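Local coordinates for protein restriction endonuclease Hpy99I (Helicobacter pylori, PDB 3GOX) that recognises a short, pseudopalindromic DNA target as a type II restriction endonuclease and probably cleaves it with its beta-beta-alpha-Me nuclease domain, at residues 105-108 with 109-112; 76-79 with 80-83; 121-124 with 125-128. One frame throughout, in Å; residues are numbered along the deposited sequence.

Contact 1 (105-108 with 109-112); sequences PSCR and ECRK. With ZN (zinc ion), chain E; nucleotides of chain D.
Cys107 SG sits between its own backbone N and carbonyl carbon (chi1 72°), while Cys110 SG swings to the side of its backbone N (chi1 -71°), and these two rotations aim both sulfurs at one zinc ion. The metal lies 2.4 Å from Cys107 SG and 2.3 Å from Cys110 SG; Cys78 and Cys81 complete its four thiolates. Cys107 is also the N-cap of helix 108-115: its SG accepts a hydrogen bond from Cys110 N at 3.5 Å, so the ligand sulfur is gripped by a backbone N-H as well as by the metal. Arg111 N then closes the first turn on Cys107 O at 2.9 Å. Beyond that turn the Arg111 chain, bent at chi2 and chi3, lays its CD 3.9 Å from Ser106 CB and carries the guanidinium out to the DNA. There NH1 and NH2 both donate to OP2 of DG7 of chain D, each at 2.9 Å, with the oxygen in the guanidinium plane at its edge. A water accepts from Arg111 NH1 and donates to Ser106 OG, whose hydroxyl is probably also hydrogen-bonded to the side-chain amide of Asn79; Asp115 forms a salt bridge with Arg111 NH2. On the exposed side Lys112 NZ bridges to Glu109 OE2 at 2.9 Å. This is the second CxxC knuckle of a Cys4 zinc site, at the N-terminal end of a helix whose Arg111 side chain grips a DNA phosphate.

Contact 2 (76-79 with 80-83); sequences KICN and ICHI. With ZN (zinc ion), chain E.
Cys78 and Cys81 reach the same zinc ion from the two halves of a tight turn, Cys78 SG at 2.3 Å and Cys81 SG at 2.4 Å, with Cys107 and Cys110 supplying the other two sulfurs. Cys78 SG, anti to its backbone N (chi1 174°), is turned back toward the amides of the residues that follow it. There it accepts a nearly straight hydrogen bond from Ile80 N at 3.4 Å and a weak one from Cys81 N. One step further out the backbone fixes the turn: Cys78 N donates to Ile83 O at 3.1 Å across its mouth, and His82 N makes a weak bond to Cys78 O. The imidazole of His82 folds over the same carbonyl, so that Cys78 O lies 3.3 Å above one ring face, displaced toward the rim. His82 ND1 bonds to Ile80 O at 3.3 Å; that oxygen is in the ring plane, whereas the donor stands above the carbonyl plane of Ile80. Ile77 CG2 packs obliquely on the ring, 3.8 Å from His82 CD2. Outermost, NE2 of His82 is hydrogen-bonded to Thr152 of the second subunit, which ties the back of the knuckle to the dimer partner. The N-H of Ile80, and more weakly that of Cys81, should draw off some of the Cys78 thiolate's negative charge, and would be expected to lessen the electrostatic repulsion among the four sulfurs round the zinc.

Contact 3 (121-124 with 125-128); sequences STEK and KKMD
Helix 121-128 is a short, two-turn alpha-helix on the surface, and Glu123 and Lys126 form a salt bridge one turn apart along it. Their side chains run side by side in the same direction; the Glu123 chain bends at chi2 (-74°), which turns its carboxylate toward Lys126, and Lys126 NZ meets Glu123 OE2 at 3.4 Å, a long, weak bond. The other carboxylate oxygen, Glu123 OE1, accepts from Gly166 N and so links the helix to the start of strand 166-171. Four i to i+4 bonds make up the frame, Lys125 N to Ser121 O, Lys126 N to Thr122 O, Met127 N to Glu123 O and Asp128 N to Lys124 O, all between 2.9 and 3.1 Å. The helix lies in the part of the chain that resembles recombination endonuclease VII, and the side chain of its buried Met127 is about 9 Å from the bound sodium ion. Along another flank Lys125 runs its aliphatic chain back over the Ser121 carbonyl, with Lys125 CG 3.5 Å from Ser121 O. Lys124 and Asp128 cross more loosely, with Asp128 OD2 at 3.7 Å from Lys124 CG, while Asp128 OD1 is held by NE2 of His157.

How the contacts relate
From the N terminus, contact 2 comes first: it closes the turn between strands 75-77 and 84-86 and provides one pair of zinc ligands. Contact 1 follows, where the loop after strand 101-103 enters helix 108-115 and brings the second pair. The two are in series, neither nested nor crossed, yet they meet in space, with centres about 9 Å apart. The shared metal joins them, and probable hydrogen bonds link Asn79 N with Pro105 O and the Asn79 side chain with Ser106 OG. Contact 3, its centre about 27 Å from that of contact 1, touches neither. It closes no loop, being successive turns of helix 121-128, which Gly166 and His157 tie to strands 166-171 and 155-159.

Contact 1 (105-108 with 109-112)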
# COMPACT_ATOMS: atom_id res chain seq x y z
N PRO A 105 1.90 10.92 -7.40
CA PRO A 105 2.29 10.77 -8.82
C PRO A 105 1.23 11.27 -9.80
O PRO A 105 1.56 11.52 -10.96
CB PRO A 105 2.48 9.26 -8.97
CG PRO A 105 1.57 8.66 -7.94
CD PRO A 105 1.59 9.62 -6.78
N SER A 106 -0.03 11.39 -9.35
CA SER A 106 -1.13 11.90 -10.17
C SER A 106 -1.42 13.36 -9.82
O SER A 106 -1.45 13.73 -8.64
CB SER A 106 -2.40 11.07 -9.93
OG SER A 106 -2.13 9.69 -9.91
N CYS A 107 -1.60 14.18 -10.86
CA CYS A 107 -1.84 15.61 -10.69
C CYS A 107 -3.18 15.87 -10.02
O CYS A 107 -4.05 15.00 -9.96
CB CYS A 107 -1.77 16.32 -12.05
SG CYS A 107 -3.16 16.00 -13.16
N ARG A 108 -3.37 17.09 -9.55
CA ARG A 108 -4.60 17.46 -8.87
C ARG A 108 -5.83 17.19 -9.72
O ARG A 108 -6.85 16.76 -9.19
CB ARG A 108 -4.56 18.91 -8.40
CG ARG A 108 -3.48 19.20 -7.36
CD ARG A 108 -3.47 20.68 -7.00
NE ARG A 108 -2.18 21.11 -6.46
CZ ARG A 108 -1.83 21.06 -5.17
NH1 ARG A 108 -2.68 20.60 -4.25
NH2 ARG A 108 -0.61 21.47 -4.79
N GLU A 109 -5.77 17.45 -11.02
CA GLU A 109 -6.92 17.20 -11.89
C GLU A 109 -7.27 15.71 -11.95
O GLU A 109 -8.43 15.34 -11.84
CB GLU A 109 -6.69 17.76 -13.30
CG GLU A 109 -6.67 19.28 -13.34
CD GLU A 109 -7.93 19.88 -12.75
OE1 GLU A 109 -9.04 19.53 -13.23
OE2 GLU A 109 -7.82 20.68 -11.80
N CYS A 110 -6.26 14.85 -12.11
CA CYS A 110 -6.50 13.42 -12.21
C CYS A 110 -6.93 12.84 -10.85
O CYS A 110 -7.67 11.87 -10.81
CB CYS A 110 -5.27 12.69 -12.77
SG CYS A 110 -4.97 13.02 -14.54
N ARG A 111 -6.49 13.45 -9.75
CA ARG A 111 -6.90 13.00 -8.42
C ARG A 111 -8.40 13.22 -8.18
O ARG A 111 -8.99 12.50 -7.38
CB ARG A 111 -6.12 13.70 -7.32
CG ARG A 111 -4.66 13.27 -7.17
CD ARG A 111 -4.44 11.83 -6.69
NE ARG A 111 -5.13 11.55 -5.44
CZ ARG A 111 -5.17 10.36 -4.86
NH1 ARG A 111 -4.49 9.33 -5.34
NH2 ARG A 111 -5.87 10.22 -3.75
N LYS A 112 -9.01 14.17 -8.88
CA LYS A 112 -10.47 14.38 -8.73
C LYS A 112 -11.28 13.12 -9.07
O LYS A 112 -12.25 12.79 -8.38
CB LYS A 112 -10.94 15.54 -9.61
CG LYS A 112 -10.45 16.88 -9.13
CD LYS A 112 -10.98 18.01 -10.01
CE LYS A 112 -10.41 19.37 -9.60
NZ LYS A 112 -10.49 20.38 -10.71
ZN ZN E . -2.92 14.13 -14.56
P DT D 5 5.07 7.03 -6.87
OP1 DT D 5 4.99 6.56 -8.28
OP2 DT D 5 5.11 8.48 -6.59
O5' DT D 5 3.82 6.41 -6.12
C5' DT D 5 3.42 5.06 -6.35
C4' DT D 5 2.44 4.63 -5.29
O4' DT D 5 3.10 4.64 -4.01
C3' DT D 5 1.26 5.59 -5.14
O3' DT D 5 0.18 5.08 -5.92
C2' DT D 5 0.96 5.57 -3.65
C1' DT D 5 2.12 4.81 -3.01
N1 DT D 5 2.79 5.43 -1.86
C2 DT D 5 2.87 4.69 -0.71
O2 DT D 5 2.35 3.59 -0.58
N3 DT D 5 3.59 5.28 0.30
C4 DT D 5 4.22 6.51 0.27
O4 DT D 5 4.86 6.89 1.24
C5 DT D 5 4.07 7.25 -0.97
C7 DT D 5 4.69 8.60 -1.10
C6 DT D 5 3.36 6.68 -1.96
P DG D 7 -6.36 6.06 -3.36
OP1 DG D 7 -7.42 5.71 -4.33
OP2 DG D 7 -5.64 7.35 -3.49
O5' DG D 7 -7.00 6.01 -1.90
C5' DG D 7 -7.58 4.81 -1.43
C4' DG D 7 -7.94 4.94 0.04
O4' DG D 7 -6.75 5.30 0.78
C3' DG D 7 -8.98 6.01 0.38
O3' DG D 7 -9.65 5.62 1.58
C2' DG D 7 -8.11 7.23 0.64
C1' DG D 7 -6.89 6.61 1.32
N9 DG D 7 -5.64 7.34 1.09
C8 DG D 7 -5.32 8.10 -0.01
N7 DG D 7 -4.16 8.69 0.09
C5 DG D 7 -3.67 8.28 1.32
C6 DG D 7 -2.46 8.63 1.99
O6 DG D 7 -1.57 9.40 1.63
N1 DG D 7 -2.35 7.98 3.22
C2 DG D 7 -3.29 7.13 3.75
N2 DG D 7 -2.99 6.60 4.95
N3 DG D 7 -4.43 6.82 3.15
C4 DG D 7 -4.56 7.43 1.95
O HOH W 1 -2.02 9.58 -7.10

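Contact 2 (76-79 with 80-83)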
# COMPACT_ATOMS: atom_id res chain seq x y z
N LYS A 76 6.86 17.99 -13.54
CA LYS A 76 6.64 16.58 -13.26
C LYS A 76 5.62 16.06 -14.27
O LYS A 76 4.67 16.79 -14.63
CB LYS A 76 6.17 16.38 -11.81
CG LYS A 76 5.89 14.94 -11.39
CD LYS A 76 5.47 14.83 -9.92
CE LYS A 76 5.46 13.42 -9.49
NZ LYS A 76 5.04 13.28 -8.07
N ILE A 77 5.81 14.83 -14.72
CA ILE A 77 4.89 14.17 -15.65
C ILE A 77 3.86 13.37 -14.83
O ILE A 77 4.24 12.51 -14.03
CB ILE A 77 5.62 13.22 -16.59
CG1 ILE A 77 6.73 13.95 -17.35
CG2 ILE A 77 4.63 12.57 -17.56
CD1 ILE A 77 7.69 12.99 -18.11
N CYS A 78 2.57 13.64 -15.02
CA CYS A 78 1.51 12.93 -14.30
C CYS A 78 1.43 11.47 -14.75
O CYS A 78 1.54 11.19 -15.93
CB CYS A 78 0.17 13.62 -14.51
SG CYS A 78 -1.24 12.74 -13.79
N ASN A 79 1.22 10.54 -13.81
CA ASN A 79 1.19 9.12 -14.15
C ASN A 79 -0.12 8.63 -14.75
O ASN A 79 -0.21 7.46 -15.13
CB ASN A 79 1.56 8.24 -12.96
CG ASN A 79 0.43 8.12 -11.96
OD1 ASN A 79 -0.23 9.08 -11.67
ND2 ASN A 79 0.21 6.92 -11.45
N ILE A 80 -1.12 9.52 -14.84
CA ILE A 80 -2.38 9.16 -15.48
C ILE A 80 -2.42 9.89 -16.81
O ILE A 80 -2.17 9.28 -17.85
CB ILE A 80 -3.60 9.47 -14.56
CG1 ILE A 80 -3.45 8.76 -13.21
CG2 ILE A 80 -4.89 9.07 -15.25
CD1 ILE A 80 -3.32 7.29 -13.27
N CYS A 81 -2.60 11.20 -16.80
CA CYS A 81 -2.71 11.94 -18.05
C CYS A 81 -1.39 12.08 -18.80
O CYS A 81 -1.38 12.37 -20.00
CB CYS A 81 -3.34 13.33 -17.80
SG CYS A 81 -2.36 14.52 -16.81
N HIS A 82 -0.26 11.88 -18.12
CA HIS A 82 1.06 12.02 -18.77
C HIS A 82 1.16 13.36 -19.51
O HIS A 82 1.64 13.46 -20.63
CB HIS A 82 1.41 10.80 -19.65
CG HIS A 82 1.89 9.62 -18.87
ND1 HIS A 82 1.03 8.73 -18.24
CD2 HIS A 82 3.14 9.22 -18.55
CE1 HIS A 82 1.75 7.82 -17.60
NE2 HIS A 82 3.03 8.10 -17.76
N ILE A 83 0.75 14.41 -18.81
CA ILE A 83 1.01 15.79 -19.22
C ILE A 83 2.07 16.31 -18.26
O ILE A 83 2.07 15.97 -17.06
CB ILE A 83 -0.28 16.64 -19.14
CG1 ILE A 83 -1.29 16.09 -20.15
CG2 ILE A 83 0.00 18.13 -19.36
CD1 ILE A 83 -2.70 16.68 -20.00
ZN ZN E . -2.92 14.13 -14.56

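Contact 3 (121-124 with 125-128)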
# COMPACT_ATOMS: atom_id res chain seq x y z
N SER A 121 -21.64 13.62 5.31
CA SER A 121 -21.65 13.96 6.73
C SER A 121 -22.54 13.02 7.55
O SER A 121 -22.14 12.60 8.63
CB SER A 121 -22.09 15.41 6.94
OG SER A 121 -23.38 15.64 6.40
N THR A 122 -23.72 12.68 7.03
CA THR A 122 -24.62 11.74 7.73
C THR A 122 -24.04 10.31 7.72
O THR A 122 -24.20 9.58 8.68
CB THR A 122 -26.06 11.74 7.16
OG1 THR A 122 -26.08 11.25 5.81
CG2 THR A 122 -26.64 13.15 7.20
N GLU A 123 -23.37 9.92 6.64
CA GLU A 123 -22.73 8.60 6.60
C GLU A 123 -21.54 8.52 7.56
O GLU A 123 -21.32 7.49 8.20
CB GLU A 123 -22.29 8.25 5.18
CG GLU A 123 -23.47 7.88 4.27
CD GLU A 123 -24.04 6.51 4.57
OE1 GLU A 123 -23.28 5.57 4.80
OE2 GLU A 123 -25.28 6.36 4.60
N LYS A 124 -20.78 9.61 7.67
CA LYS A 124 -19.69 9.70 8.64
C LYS A 124 -20.20 9.59 10.08
O LYS A 124 -19.66 8.83 10.86
CB LYS A 124 -18.90 11.00 8.48
CG LYS A 124 -17.76 11.13 9.50
CD LYS A 124 -16.80 12.25 9.16
CE LYS A 124 -15.55 12.20 10.03
NZ LYS A 124 -14.41 12.91 9.37
N LYS A 125 -21.23 10.37 10.43
CA LYS A 125 -21.81 10.31 11.78
C LYS A 125 -22.29 8.90 12.10
O LYS A 125 -22.09 8.41 13.21
CB LYS A 125 -22.95 11.31 11.91
CG LYS A 125 -22.48 12.75 12.09
CD LYS A 125 -23.62 13.76 11.92
CE LYS A 125 -23.11 15.12 11.42
NZ LYS A 125 -24.05 15.77 10.45
N LYS A 126 -22.90 8.26 11.12
CA LYS A 126 -23.39 6.89 11.26
C LYS A 126 -22.25 5.90 11.56
O LYS A 126 -22.36 5.05 12.43
CB LYS A 126 -24.12 6.50 9.98
CG LYS A 126 -24.86 5.18 9.98
CD LYS A 126 -25.79 5.13 8.76
CE LYS A 126 -25.87 3.75 8.12
NZ LYS A 126 -26.17 3.86 6.65
N MET A 127 -21.15 6.03 10.83
CA MET A 127 -19.99 5.16 11.07
C MET A 127 -19.33 5.46 12.42
O MET A 127 -18.85 4.56 13.09
CB MET A 127 -18.96 5.30 9.95
CG MET A 127 -19.46 4.74 8.64
SD MET A 127 -18.16 4.67 7.41
CE MET A 127 -17.35 3.14 7.89
N ASP A 128 -19.32 6.73 12.80
CA ASP A 128 -18.74 7.15 14.08
C ASP A 128 -19.48 6.58 15.28
O ASP A 128 -18.86 6.30 16.30
CB ASP A 128 -18.68 8.68 14.17
CG ASP A 128 -17.50 9.26 13.40
OD1 ASP A 128 -16.60 8.49 13.02
OD2 ASP A 128 -17.48 10.49 13.18